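MmeI (Methylophilus methylotrophus, PDB 5HR4) is a Type IIL restriction-modification enzyme that binds DNA and probably methylates the 6-amino group of adenine using S-adenosyl-L-methionine. Local coordinates at residues 159-164 against 292-297; 190-195 against 260-265; 198-203 against 281-286; 204-209 against 251-256. All coordinates share one frame; numbering follows the deposited sequence.

Contact 1 (159-164 against 292-297); sequences DPINIK and PAIFGS
I161 and I163 of the 159-164 segment make an apolar loop-to-helix contact with A293, I294 and S297 on the first turns of helix 292-301. The 159-164 segment is an extended lead-in to helix 163-178, with N162 at the N-cap position. Its OD1 accepts a bent, weak bond from K164 N (2.7 Å, N-H...O angle 121°) and another weak one from A165 N. This start of the helix lies beside the start of helix 292-301, and the two backbones come nearest at I163 and I294. Backbone hydrogen bonds pair D159 O with D286 N and I161 N with D286 O, and I161 also touches L285, whose carbonyl binds the calcium ion. The CD1 end of I161 meets I294 along its CG1 branch (3.5 Å), the two side chains lying at a slant to each other. In I294, chi1 (-57°) and chi2 (-53°) together bring CD1 to the N162 carbonyl, 3.4 Å from N162 O. I163 continues the apolar strip: its CD1 is 4.0 Å from A293 CB, and CD1 and CG2 both pack against the hydroxyl of S297 from one side. That hydroxyl is tied back to its own helix. S297 OG donates to A293 O at 2.9 Å, and S297 N reaches the same oxygen at 3.0 Å from the opposite face of the carbonyl plane.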
loop_
_atom_site.group_PDB
_atom_site.type_symbol
_atom_site.label_atom_id
_atom_site.label_comp_id
_atom_site.label_asym_id
_atom_site.label_seq_id
_atom_site.Cartn_x
_atom_site.Cartn_y
_atom_site.Cartn_z
ATOM N N ASP A 159 30.454 4.368 15.947
ATOM C CA ASP A 159 29.105 4.913 15.782
ATOM C C ASP A 159 28.170 3.830 15.256
ATOM O O ASP A 159 28.461 3.230 14.212
ATOM C CB ASP A 159 29.095 6.100 14.812
ATOM C CG ASP A 159 29.873 7.317 15.325
ATOM O OD1 ASP A 159 30.216 7.363 16.527
ATOM O OD2 ASP A 159 30.124 8.245 14.519
ATOM N N PRO A 160 27.058 3.542 15.926
ATOM C CA PRO A 160 26.113 2.563 15.374
ATOM C C PRO A 160 25.512 3.057 14.070
ATOM O O PRO A 160 25.353 4.256 13.847
ATOM C CB PRO A 160 25.050 2.425 16.471
ATOM C CG PRO A 160 25.277 3.568 17.392
ATOM C CD PRO A 160 26.719 3.924 17.304
ATOM N N ILE A 161 25.204 2.110 13.186
ATOM C CA ILE A 161 24.713 2.458 11.859
ATOM C C ILE A 161 23.319 3.054 11.961
ATOM O O ILE A 161 22.542 2.736 12.867
ATOM C CB ILE A 161 24.703 1.226 10.936
ATOM C CG1 ILE A 161 24.065 0.044 11.653
ATOM C CG2 ILE A 161 26.098 0.872 10.472
ATOM C CD1 ILE A 161 23.188 -0.762 10.762
ATOM N N ASN A 162 22.989 3.914 11.007
ATOM C CA ASN A 162 21.644 4.457 10.890
ATOM C C ASN A 162 21.162 4.261 9.460
ATOM O O ASN A 162 21.787 3.525 8.691
ATOM C CB ASN A 162 21.622 5.940 11.289
ATOM C CG ASN A 162 22.705 6.758 10.582
ATOM O OD1 ASN A 162 22.990 6.558 9.395
ATOM N ND2 ASN A 162 23.330 7.671 11.320
ATOM N N ILE A 163 20.078 4.931 9.075
ATOM C CA ILE A 163 19.645 4.862 7.683
ATOM C C ILE A 163 20.714 5.388 6.724
ATOM O O ILE A 163 20.841 4.888 5.600
ATOM C CB ILE A 163 18.324 5.622 7.501
ATOM C CG1 ILE A 163 17.303 5.121 8.510
ATOM C CG2 ILE A 163 17.816 5.428 6.078
ATOM C CD1 ILE A 163 17.036 3.666 8.337
ATOM N N LYS A 164 21.497 6.391 7.128
ATOM C CA LYS A 164 22.454 6.960 6.181
ATOM C C LYS A 164 23.534 5.949 5.804
ATOM O O LYS A 164 24.139 6.061 4.734
ATOM C CB LYS A 164 23.086 8.241 6.732
ATOM N N PRO A 292 15.306 -4.255 10.710
ATOM C CA PRO A 292 14.464 -4.061 9.522
ATOM C C PRO A 292 14.635 -2.733 8.810
ATOM O O PRO A 292 14.747 -2.703 7.574
ATOM C CB PRO A 292 13.053 -4.178 10.093
ATOM C CG PRO A 292 13.211 -5.200 11.162
ATOM C CD PRO A 292 14.583 -4.995 11.764
ATOM N N ALA A 293 14.638 -1.633 9.570
ATOM C CA ALA A 293 14.839 -0.322 8.956
ATOM C C ALA A 293 16.110 -0.301 8.118
ATOM O O ALA A 293 16.114 0.223 7.000
ATOM C CB ALA A 293 14.876 0.775 10.025
ATOM N N ILE A 294 17.195 -0.893 8.622
ATOM C CA ILE A 294 18.408 -0.974 7.816
ATOM C C ILE A 294 18.172 -1.832 6.577
ATOM O O ILE A 294 18.462 -1.416 5.452
ATOM C CB ILE A 294 19.586 -1.511 8.638
ATOM C CG1 ILE A 294 19.817 -0.628 9.853
ATOM C CG2 ILE A 294 20.825 -1.565 7.750
ATOM C CD1 ILE A 294 19.955 0.803 9.525
ATOM N N PHE A 295 17.642 -3.042 6.765
ATOM C CA PHE A 295 17.465 -3.941 5.629
ATOM C C PHE A 295 16.545 -3.336 4.582
ATOM O O PHE A 295 16.757 -3.524 3.380
ATOM C CB PHE A 295 16.932 -5.292 6.100
ATOM C CG PHE A 295 17.870 -6.023 7.014
ATOM C CD1 PHE A 295 19.034 -6.595 6.520
ATOM C CD2 PHE A 295 17.585 -6.144 8.367
ATOM C CE1 PHE A 295 19.892 -7.274 7.362
ATOM C CE2 PHE A 295 18.444 -6.815 9.218
ATOM C CZ PHE A 295 19.595 -7.380 8.724
ATOM N N GLY A 296 15.554 -2.565 5.012
ATOM C CA GLY A 296 14.599 -1.985 4.092
ATOM C C GLY A 296 15.147 -0.786 3.357
ATOM O O GLY A 296 14.889 -0.610 2.162
ATOM N N SER A 297 15.921 0.045 4.060
ATOM C CA SER A 297 16.504 1.222 3.428
ATOM C C SER A 297 17.522 0.828 2.381
ATOM O O SER A 297 17.619 1.473 1.329
ATOM C CB SER A 297 17.150 2.111 4.477
ATOM O OG SER A 297 16.162 2.612 5.351
#

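Contact 2 (190-195 against 260-265); sequences LVRLLF and KLFEEP
The short, weakly bonded helix 259-262 and the turn after it rest on helix 183-200, with R192 reaching from the long helix to the backbone of L261 and E264. R192 NE donates to L261 O at 2.9 Å, nearly in line with the carbonyl bond, while NH2 donates to E264 O at 2.7 Å; each oxygen is tilted 26° from the guanidinium plane. A weak third bond runs from NH2 to L261 O. The side chain is extended from CG to NE, which carries the charged end alongside L261 to the carbonyls, where it probably offsets their partial negative charge. F262 CD1 lies over one face of the guanidinium, and F233 adds a cation-pi partner. This pairing lies within the helical spacer region, which here meets helix 416-440 of the methyltransferase part through V424, packed on V191 and L261. L261 spreads its two methyls: CD1 meets V191 CG1 at 3.7 Å, and CD2 sits obliquely by the F195 ring. F262 turns its edge toward the face of F195 in an offset edge-to-face pair, centroids 5.7 Å apart and planes at 74°. The E264 carboxylate does not touch the guanidinium; its OE1 is hydrogen-bonded to H184 NE2.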
loop_
_atom_site.group_PDB
_atom_site.type_symbol
_atom_site.label_atom_id
_atom_site.label_comp_id
_atom_site.label_asym_id
_atom_site.label_seq_id
_atom_site.Cartn_x
_atom_site.Cartn_y
_atom_site.Cartn_z
ATOM N N LEU A 190 27.625 -8.168 -2.670
ATOM C CA LEU A 190 27.338 -7.106 -1.713
ATOM C C LEU A 190 26.781 -7.683 -0.419
ATOM O O LEU A 190 27.235 -7.350 0.684
ATOM C CB LEU A 190 26.362 -6.115 -2.338
ATOM C CG LEU A 190 26.352 -4.738 -1.673
ATOM C CD1 LEU A 190 27.474 -3.841 -2.222
ATOM C CD2 LEU A 190 24.986 -4.093 -1.820
ATOM N N VAL A 191 25.810 -8.581 -0.543
ATOM C CA VAL A 191 25.279 -9.282 0.616
ATOM C C VAL A 191 26.377 -10.058 1.358
ATOM O O VAL A 191 26.342 -10.172 2.587
ATOM C CB VAL A 191 24.119 -10.173 0.133
ATOM C CG1 VAL A 191 24.408 -11.657 0.352
ATOM C CG2 VAL A 191 22.782 -9.718 0.735
ATOM N N ARG A 192 27.385 -10.570 0.651
ATOM C CA ARG A 192 28.544 -11.119 1.351
ATOM C C ARG A 192 29.276 -10.044 2.156
ATOM O O ARG A 192 29.556 -10.237 3.346
ATOM C CB ARG A 192 29.492 -11.796 0.368
ATOM C CG ARG A 192 29.026 -13.177 -0.080
ATOM C CD ARG A 192 29.775 -13.606 -1.332
ATOM N NE ARG A 192 29.490 -14.988 -1.688
ATOM C CZ ARG A 192 30.323 -15.762 -2.376
ATOM N NH1 ARG A 192 31.496 -15.282 -2.771
ATOM N NH2 ARG A 192 29.995 -17.021 -2.647
ATOM N N LEU A 193 29.607 -8.909 1.525
ATOM C CA LEU A 193 30.215 -7.803 2.265
ATOM C C LEU A 193 29.391 -7.427 3.484
ATOM O O LEU A 193 29.935 -7.102 4.548
ATOM C CB LEU A 193 30.368 -6.587 1.364
ATOM C CG LEU A 193 31.282 -6.862 0.187
ATOM C CD1 LEU A 193 31.075 -5.751 -0.825
ATOM C CD2 LEU A 193 32.704 -6.897 0.670
ATOM N N LEU A 194 28.070 -7.433 3.339
ATOM C CA LEU A 194 27.218 -7.074 4.458
ATOM C C LEU A 194 27.456 -8.011 5.628
ATOM O O LEU A 194 27.565 -7.575 6.781
ATOM C CB LEU A 194 25.763 -7.122 4.021
ATOM C CG LEU A 194 24.773 -6.720 5.092
ATOM C CD1 LEU A 194 25.046 -5.291 5.532
ATOM C CD2 LEU A 194 23.377 -6.881 4.523
ATOM N N PHE A 195 27.554 -9.305 5.344
ATOM C CA PHE A 195 27.833 -10.260 6.408
ATOM C C PHE A 195 29.189 -9.979 7.033
ATOM O O PHE A 195 29.344 -10.048 8.253
ATOM C CB PHE A 195 27.766 -11.683 5.867
ATOM C CG PHE A 195 28.210 -12.723 6.848
ATOM C CD1 PHE A 195 29.551 -13.025 6.998
ATOM C CD2 PHE A 195 27.284 -13.410 7.606
ATOM C CE1 PHE A 195 29.963 -13.967 7.890
ATOM C CE2 PHE A 195 27.689 -14.369 8.506
ATOM C CZ PHE A 195 29.033 -14.651 8.650
ATOM N N LYS A 260 24.968 -21.729 1.997
ATOM C CA LYS A 260 24.645 -21.219 0.658
ATOM C C LYS A 260 25.237 -19.838 0.374
ATOM O O LYS A 260 25.326 -19.429 -0.787
ATOM C CB LYS A 260 23.119 -21.172 0.497
ATOM C CG LYS A 260 22.611 -21.056 -0.940
ATOM C CD LYS A 260 21.112 -20.767 -0.941
ATOM C CE LYS A 260 20.647 -20.268 -2.301
ATOM N NZ LYS A 260 19.222 -19.826 -2.294
ATOM N N LEU A 261 25.651 -19.113 1.404
ATOM C CA LEU A 261 26.136 -17.752 1.230
ATOM C C LEU A 261 27.532 -17.710 0.652
ATOM O O LEU A 261 27.861 -16.745 -0.036
ATOM C CB LEU A 261 26.102 -17.000 2.568
ATOM C CG LEU A 261 26.747 -15.610 2.714
ATOM C CD1 LEU A 261 26.141 -14.601 1.756
ATOM C CD2 LEU A 261 26.632 -15.104 4.146
ATOM N N PHE A 262 28.371 -18.722 0.883
ATOM C CA PHE A 262 29.765 -18.622 0.447
ATOM C C PHE A 262 30.186 -19.714 -0.537
ATOM O O PHE A 262 31.383 -19.811 -0.882
ATOM C CB PHE A 262 30.688 -18.592 1.671
ATOM C CG PHE A 262 30.720 -17.252 2.338
ATOM C CD1 PHE A 262 31.482 -16.225 1.806
ATOM C CD2 PHE A 262 29.933 -16.993 3.457
ATOM C CE1 PHE A 262 31.491 -14.955 2.397
ATOM C CE2 PHE A 262 29.933 -15.728 4.048
ATOM C CZ PHE A 262 30.713 -14.704 3.512
ATOM N N GLU A 263 29.232 -20.508 -1.035
ATOM C CA GLU A 263 29.592 -21.697 -1.788
ATOM C C GLU A 263 29.989 -21.374 -3.217
ATOM O O GLU A 263 30.815 -22.088 -3.796
ATOM C CB GLU A 263 28.436 -22.691 -1.769
ATOM C CG GLU A 263 27.262 -22.357 -2.641
ATOM C CD GLU A 263 26.211 -23.455 -2.558
ATOM O OE1 GLU A 263 26.519 -24.493 -1.924
ATOM O OE2 GLU A 263 25.091 -23.290 -3.106
ATOM N N GLU A 264 29.437 -20.294 -3.799
ATOM C CA GLU A 264 29.660 -20.064 -5.216
ATOM C C GLU A 264 30.896 -19.205 -5.436
ATOM O O GLU A 264 30.995 -18.118 -4.867
ATOM C CB GLU A 264 28.463 -19.390 -5.854
ATOM C CG GLU A 264 28.662 -19.146 -7.326
ATOM C CD GLU A 264 27.521 -18.374 -7.957
ATOM O OE1 GLU A 264 26.624 -17.936 -7.202
ATOM O OE2 GLU A 264 27.523 -18.205 -9.205
ATOM N N PRO A 265 31.847 -19.645 -6.255
ATOM C CA PRO A 265 32.936 -18.747 -6.647
ATOM C C PRO A 265 32.390 -17.613 -7.510
ATOM O O PRO A 265 31.450 -17.796 -8.289
ATOM C CB PRO A 265 33.882 -19.667 -7.434
ATOM C CG PRO A 265 32.949 -20.638 -8.080
ATOM C CD PRO A 265 31.885 -20.909 -7.020
#

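Contact 3 (198-203 against 281-286); sequences FAEDTT and DLCSLD. With CA (calcium ion), chain G.
The carboxylates of D201 and D286 are turned steeply against each other, their planes 76° apart, and only that of D201 reaches the calcium ion. D286 comes in beside the root of D201, its OD1 3.3 Å from D201 CB, so the two acidic groups do not stack. Another flat group, the ring of F198, has T202 OG1 over one face, offset toward the rim. D201 follows the C-terminal end of helix 183-200, and its CG, anti to its carbonyl carbon (chi1 -77°), is presented to the metal. OD1 and OD2 each bind calcium at 2.4 Å, a bidentate grip. From the other segment, where helix 273-283 runs out, come two backbone ligands: C283 O at 2.3 Å and L285 O at 2.2 Å. A water and Q158 OE1 complete a shell of six oxygens. D201 OD2 and L285 O lie 2.7 Å apart because both bind the ion. The same carboxylate is fixed further by W287 N, which donates to OD2. Next to the site the E200 side chain extends toward C283, OE2 3.4 Å from SG, while its OE1 is hydrogen-bonded to Q211 N. The cation thus links two helix ends through oxygen ligands alone, as expected for calcium. D201 supplies the charged ligand and the rest are neutral; D286 OD1, 5.2 Å from the calcium ion, probably adds favourable negative potential without binding. The ligands come from Q158, D201 and 283-285, so the ion probably helps hold these three parts of the chain together.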
loop_
_atom_site.group_PDB
_atom_site.type_symbol
_atom_site.label_atom_id
_atom_site.label_comp_id
_atom_site.label_asym_id
_atom_site.label_seq_id
_atom_site.Cartn_x
_atom_site.Cartn_y
_atom_site.Cartn_z
ATOM N N PHE A 198 28.874 -7.005 9.449
ATOM C CA PHE A 198 28.253 -7.430 10.696
ATOM C C PHE A 198 29.193 -8.315 11.517
ATOM O O PHE A 198 29.219 -8.230 12.755
ATOM C CB PHE A 198 26.946 -8.159 10.385
ATOM C CG PHE A 198 26.307 -8.801 11.580
ATOM C CD1 PHE A 198 25.518 -8.050 12.445
ATOM C CD2 PHE A 198 26.492 -10.157 11.845
ATOM C CE1 PHE A 198 24.899 -8.641 13.553
ATOM C CE2 PHE A 198 25.887 -10.755 12.938
ATOM C CZ PHE A 198 25.086 -9.993 13.803
ATOM N N ALA A 199 29.983 -9.158 10.843
ATOM C CA ALA A 199 30.736 -10.188 11.548
ATOM C C ALA A 199 31.895 -9.606 12.345
ATOM O O ALA A 199 32.201 -10.098 13.440
ATOM C CB ALA A 199 31.247 -11.245 10.569
ATOM N N GLU A 200 32.574 -8.581 11.821
ATOM C CA GLU A 200 33.726 -8.071 12.562
ATOM C C GLU A 200 33.305 -7.269 13.790
ATOM O O GLU A 200 34.115 -7.094 14.711
ATOM C CB GLU A 200 34.631 -7.230 11.665
ATOM C CG GLU A 200 34.018 -5.957 11.127
ATOM C CD GLU A 200 35.000 -5.224 10.209
ATOM O OE1 GLU A 200 36.212 -5.539 10.315
ATOM O OE2 GLU A 200 34.575 -4.347 9.400
ATOM N N ASP A 201 32.056 -6.804 13.827
ATOM C CA ASP A 201 31.514 -6.020 14.925
ATOM C C ASP A 201 30.810 -6.888 15.957
ATOM O O ASP A 201 30.227 -6.370 16.917
ATOM C CB ASP A 201 30.551 -4.970 14.377
ATOM C CG ASP A 201 31.268 -3.821 13.760
ATOM O OD1 ASP A 201 32.496 -3.739 14.009
ATOM O OD2 ASP A 201 30.616 -3.015 13.051
ATOM N N THR A 202 30.835 -8.182 15.758
ATOM C CA THR A 202 30.351 -9.161 16.702
ATOM C C THR A 202 31.517 -10.123 16.936
ATOM O O THR A 202 32.671 -9.835 16.574
ATOM C CB THR A 202 29.081 -9.809 16.144
ATOM O OG1 THR A 202 28.119 -8.770 15.874
ATOM C CG2 THR A 202 28.487 -10.770 17.151
ATOM N N THR A 203 31.233 -11.264 17.529
ATOM C CA THR A 203 32.279 -12.214 17.841
ATOM C C THR A 203 32.456 -13.270 16.761
ATOM O O THR A 203 33.096 -14.295 17.015
ATOM C CB THR A 203 31.969 -12.865 19.178
ATOM O OG1 THR A 203 30.617 -13.344 19.144
ATOM C CG2 THR A 203 32.109 -11.820 20.279
ATOM N N ASP A 281 34.822 3.177 5.205
ATOM C CA ASP A 281 33.818 4.007 5.853
ATOM C C ASP A 281 32.733 3.156 6.497
ATOM O O ASP A 281 32.362 3.374 7.655
ATOM C CB ASP A 281 33.217 4.943 4.818
ATOM C CG ASP A 281 32.883 6.256 5.381
ATOM O OD1 ASP A 281 31.804 6.350 6.006
ATOM O OD2 ASP A 281 33.705 7.181 5.192
ATOM N N LEU A 282 32.194 2.191 5.748
ATOM C CA LEU A 282 31.177 1.316 6.316
ATOM C C LEU A 282 31.747 0.490 7.468
ATOM O O LEU A 282 31.062 0.253 8.472
ATOM C CB LEU A 282 30.594 0.418 5.223
ATOM C CG LEU A 282 29.704 1.097 4.175
ATOM C CD1 LEU A 282 29.248 0.102 3.128
ATOM C CD2 LEU A 282 28.498 1.735 4.840
ATOM N N CYS A 283 33.009 0.062 7.355
ATOM C CA CYS A 283 33.601 -0.748 8.421
ATOM C C CYS A 283 33.641 0.012 9.735
ATOM O O CYS A 283 33.429 -0.572 10.803
ATOM C CB CYS A 283 35.017 -1.194 8.057
ATOM S SG CYS A 283 35.127 -2.368 6.722
ATOM N N SER A 284 33.932 1.312 9.682
ATOM C CA SER A 284 34.141 2.031 10.930
ATOM C C SER A 284 32.863 2.194 11.746
ATOM O O SER A 284 32.955 2.543 12.927
ATOM C CB SER A 284 34.769 3.395 10.658
ATOM O OG SER A 284 33.859 4.229 9.982
ATOM N N LEU A 285 31.689 1.929 11.172
ATOM C CA LEU A 285 30.455 1.934 11.943
ATOM C C LEU A 285 30.264 0.596 12.661
ATOM O O LEU A 285 30.953 -0.394 12.397
ATOM C CB LEU A 285 29.265 2.225 11.038
ATOM C CG LEU A 285 29.396 3.489 10.187
ATOM C CD1 LEU A 285 28.185 3.668 9.285
ATOM C CD2 LEU A 285 29.599 4.708 11.058
ATOM N N ASP A 286 29.310 0.569 13.586
ATOM C CA ASP A 286 28.979 -0.636 14.337
ATOM C C ASP A 286 27.722 -1.240 13.717
ATOM O O ASP A 286 26.638 -0.652 13.794
ATOM C CB ASP A 286 28.783 -0.312 15.820
ATOM C CG ASP A 286 28.649 -1.557 16.689
ATOM O OD1 ASP A 286 29.078 -2.650 16.253
ATOM O OD2 ASP A 286 28.125 -1.440 17.824
HETATM CA CA CA G . 32.673 -1.811 12.551
HETATM O O HOH W 1 34.962 -2.531 12.371
#

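Contact 4 (204-209 against 251-256)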
loop_
_atom_site.group_PDB
_atom_site.type_symbol
_atom_site.label_atom_id
_atom_site.label_comp_id
_atom_site.label_asym_id
_atom_site.label_seq_id
_atom_site.Cartn_x
_atom_site.Cartn_y
_atom_site.Cartn_z
ATOM N N ILE A 204 31.905 -13.046 15.568
ATOM C CA ILE A 204 32.050 -14.026 14.499
ATOM C C ILE A 204 33.471 -14.007 13.954
ATOM O O ILE A 204 34.148 -15.041 13.910
ATOM C CB ILE A 204 31.019 -13.780 13.388
ATOM C CG1 ILE A 204 29.610 -13.939 13.947
ATOM C CG2 ILE A 204 31.254 -14.782 12.280
ATOM C CD1 ILE A 204 28.531 -13.754 12.926
ATOM N N PHE A 205 33.926 -12.841 13.498
ATOM C CA PHE A 205 35.349 -12.559 13.373
ATOM C C PHE A 205 35.834 -11.911 14.666
ATOM O O PHE A 205 35.054 -11.298 15.400
ATOM C CB PHE A 205 35.661 -11.595 12.219
ATOM C CG PHE A 205 35.121 -12.002 10.875
ATOM C CD1 PHE A 205 34.596 -13.257 10.646
ATOM C CD2 PHE A 205 35.176 -11.105 9.815
ATOM C CE1 PHE A 205 34.112 -13.608 9.391
ATOM C CE2 PHE A 205 34.703 -11.454 8.559
ATOM C CZ PHE A 205 34.172 -12.707 8.348
ATOM N N GLU A 206 37.137 -12.034 14.930
ATOM C CA GLU A 206 37.779 -11.167 15.906
ATOM C C GLU A 206 37.446 -9.722 15.581
ATOM O O GLU A 206 37.359 -9.339 14.414
ATOM C CB GLU A 206 39.298 -11.328 15.891
ATOM C CG GLU A 206 39.858 -12.645 16.386
ATOM C CD GLU A 206 41.382 -12.664 16.284
ATOM O OE1 GLU A 206 42.001 -11.621 16.612
ATOM O OE2 GLU A 206 41.961 -13.691 15.847
ATOM N N LYS A 207 37.280 -8.915 16.625
ATOM C CA LYS A 207 36.817 -7.542 16.475
ATOM C C LYS A 207 37.607 -6.812 15.401
ATOM O O LYS A 207 38.839 -6.744 15.454
ATOM C CB LYS A 207 36.927 -6.806 17.815
ATOM C CG LYS A 207 36.062 -5.553 17.897
ATOM C CD LYS A 207 35.490 -5.339 19.310
ATOM C CE LYS A 207 34.388 -4.264 19.304
ATOM N NZ LYS A 207 33.844 -3.942 20.665
ATOM N N SER A 208 36.886 -6.309 14.404
ATOM C CA SER A 208 37.433 -5.456 13.351
ATOM C C SER A 208 38.422 -6.179 12.433
ATOM O O SER A 208 39.221 -5.532 11.753
ATOM C CB SER A 208 38.085 -4.206 13.951
ATOM O OG SER A 208 37.098 -3.339 14.489
ATOM N N LEU A 209 38.379 -7.510 12.371
ATOM C CA LEU A 209 39.389 -8.232 11.602
ATOM C C LEU A 209 39.298 -7.898 10.119
ATOM O O LEU A 209 40.319 -7.716 9.446
ATOM C CB LEU A 209 39.236 -9.728 11.819
ATOM C CG LEU A 209 40.509 -10.473 11.478
ATOM C CD1 LEU A 209 41.541 -10.211 12.549
ATOM C CD2 LEU A 209 40.200 -11.944 11.354
ATOM N N LEU A 251 44.938 -13.907 6.868
ATOM C CA LEU A 251 43.770 -14.553 6.269
ATOM C C LEU A 251 43.326 -15.758 7.089
ATOM O O LEU A 251 42.121 -16.007 7.238
ATOM C CB LEU A 251 44.060 -14.977 4.827
ATOM C CG LEU A 251 44.178 -13.896 3.748
ATOM C CD1 LEU A 251 44.898 -14.436 2.502
ATOM C CD2 LEU A 251 42.805 -13.327 3.382
ATOM N N ALA A 252 44.284 -16.519 7.630
ATOM C CA ALA A 252 43.942 -17.691 8.427
ATOM C C ALA A 252 43.161 -17.340 9.697
ATOM O O ALA A 252 42.552 -18.226 10.298
ATOM C CB ALA A 252 45.222 -18.479 8.756
ATOM N N ALA A 253 43.122 -16.075 10.104
ATOM C CA ALA A 253 42.346 -15.715 11.281
ATOM C C ALA A 253 40.843 -15.718 11.036
ATOM O O ALA A 253 40.084 -15.607 11.999
ATOM C CB ALA A 253 42.785 -14.346 11.799
ATOM N N PHE A 254 40.413 -15.848 9.850
ATOM C CA PHE A 254 38.977 -15.772 9.593
ATOM C C PHE A 254 38.343 -17.148 9.701
ATOM O O PHE A 254 38.886 -18.122 9.180
ATOM C CB PHE A 254 38.696 -15.209 8.201
ATOM C CG PHE A 254 38.941 -13.748 8.083
ATOM C CD1 PHE A 254 37.913 -12.845 8.289
ATOM C CD2 PHE A 254 40.196 -13.271 7.782
ATOM C CE1 PHE A 254 38.137 -11.483 8.192
ATOM C CE2 PHE A 254 40.428 -11.915 7.681
ATOM C CZ PHE A 254 39.397 -11.019 7.893
ATOM N N PRO A 255 37.188 -17.254 10.337
ATOM C CA PRO A 255 36.593 -18.577 10.556
ATOM C C PRO A 255 36.031 -19.138 9.267
ATOM O O PRO A 255 35.793 -18.416 8.299
ATOM C CB PRO A 255 35.470 -18.291 11.557
ATOM C CG PRO A 255 35.025 -16.861 11.178
ATOM C CD PRO A 255 36.290 -16.152 10.758
ATOM N N TYR A 256 35.778 -20.439 9.288
ATOM C CA TYR A 256 34.980 -21.091 8.255
ATOM C C TYR A 256 33.494 -20.772 8.457
ATOM O O TYR A 256 32.959 -20.922 9.568
ATOM C CB TYR A 256 35.256 -22.600 8.301
ATOM C CG TYR A 256 34.309 -23.501 7.533
ATOM C CD1 TYR A 256 34.226 -23.453 6.140
ATOM C CD2 TYR A 256 33.520 -24.440 8.203
ATOM C CE1 TYR A 256 33.356 -24.299 5.440
ATOM C CE2 TYR A 256 32.651 -25.285 7.515
ATOM C CZ TYR A 256 32.570 -25.220 6.134
ATOM O OH TYR A 256 31.691 -26.070 5.460
#
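Aromatic contacts come first: F254 points its edge at the face of F205, with centroids 4.8 Å apart and planes at 87°, a T-shaped pair. F254 CD1 stands over the centre of the F205 ring, and F254 CE1 approaches F205 CD2 to 3.4 Å. A CH-pi contact then occupies a face of the F254 ring. L209 CD2 lies 3.5 Å from its centroid and only 7° off the ring normal, so F254 is met through its edge by one residue and through its face by another. L209 CG is turned anti to the backbone N (chi1 -159°), which together with chi2 sets CD2 over the F254 ring. The two segments are irregular links of the helical spacer region: 204-209 leads from helix 183-200 through a type II beta turn, E206 to L209, into helix 209-217, whereas the 251-256 segment runs on from the weakly bonded helix 249-252. The turn is closed by L209 N to E206 O (2.9 Å). Other apolar contacts flank the rings. L209 CD2 also meets A253 CB at 3.6 Å, and P255 presents CD to F205 CD1 at 3.4 Å, the two side chains crossing at about a right angle. P255 CG packs against I204 O. Among the backbone carbonyls, F254 O accepts a hydrogen bond from R243 NH1.

Overall arrangement
All four contacts lie on one side of the chain's centre, in the helical region beginning at the modelled N-terminus. Contact 1 joins the outermost segments in sequence, and the other three are nested inside its loop. Contacts 2 and 3 share helix 183-200 and alternate along the chain, their centres about 16 Å apart, while contact 4 is nested within both. Contacts 3 and 4 are closest, about 12 Å between centres, joined by probable backbone bonds of F205 N to A199 O and S208 N to E200 O. Contact 1 meets contact 3 (about 13 Å between centres) through D159 and I161 at D286. The calcium site is thus bonded through the backbone to contacts 1 and 4.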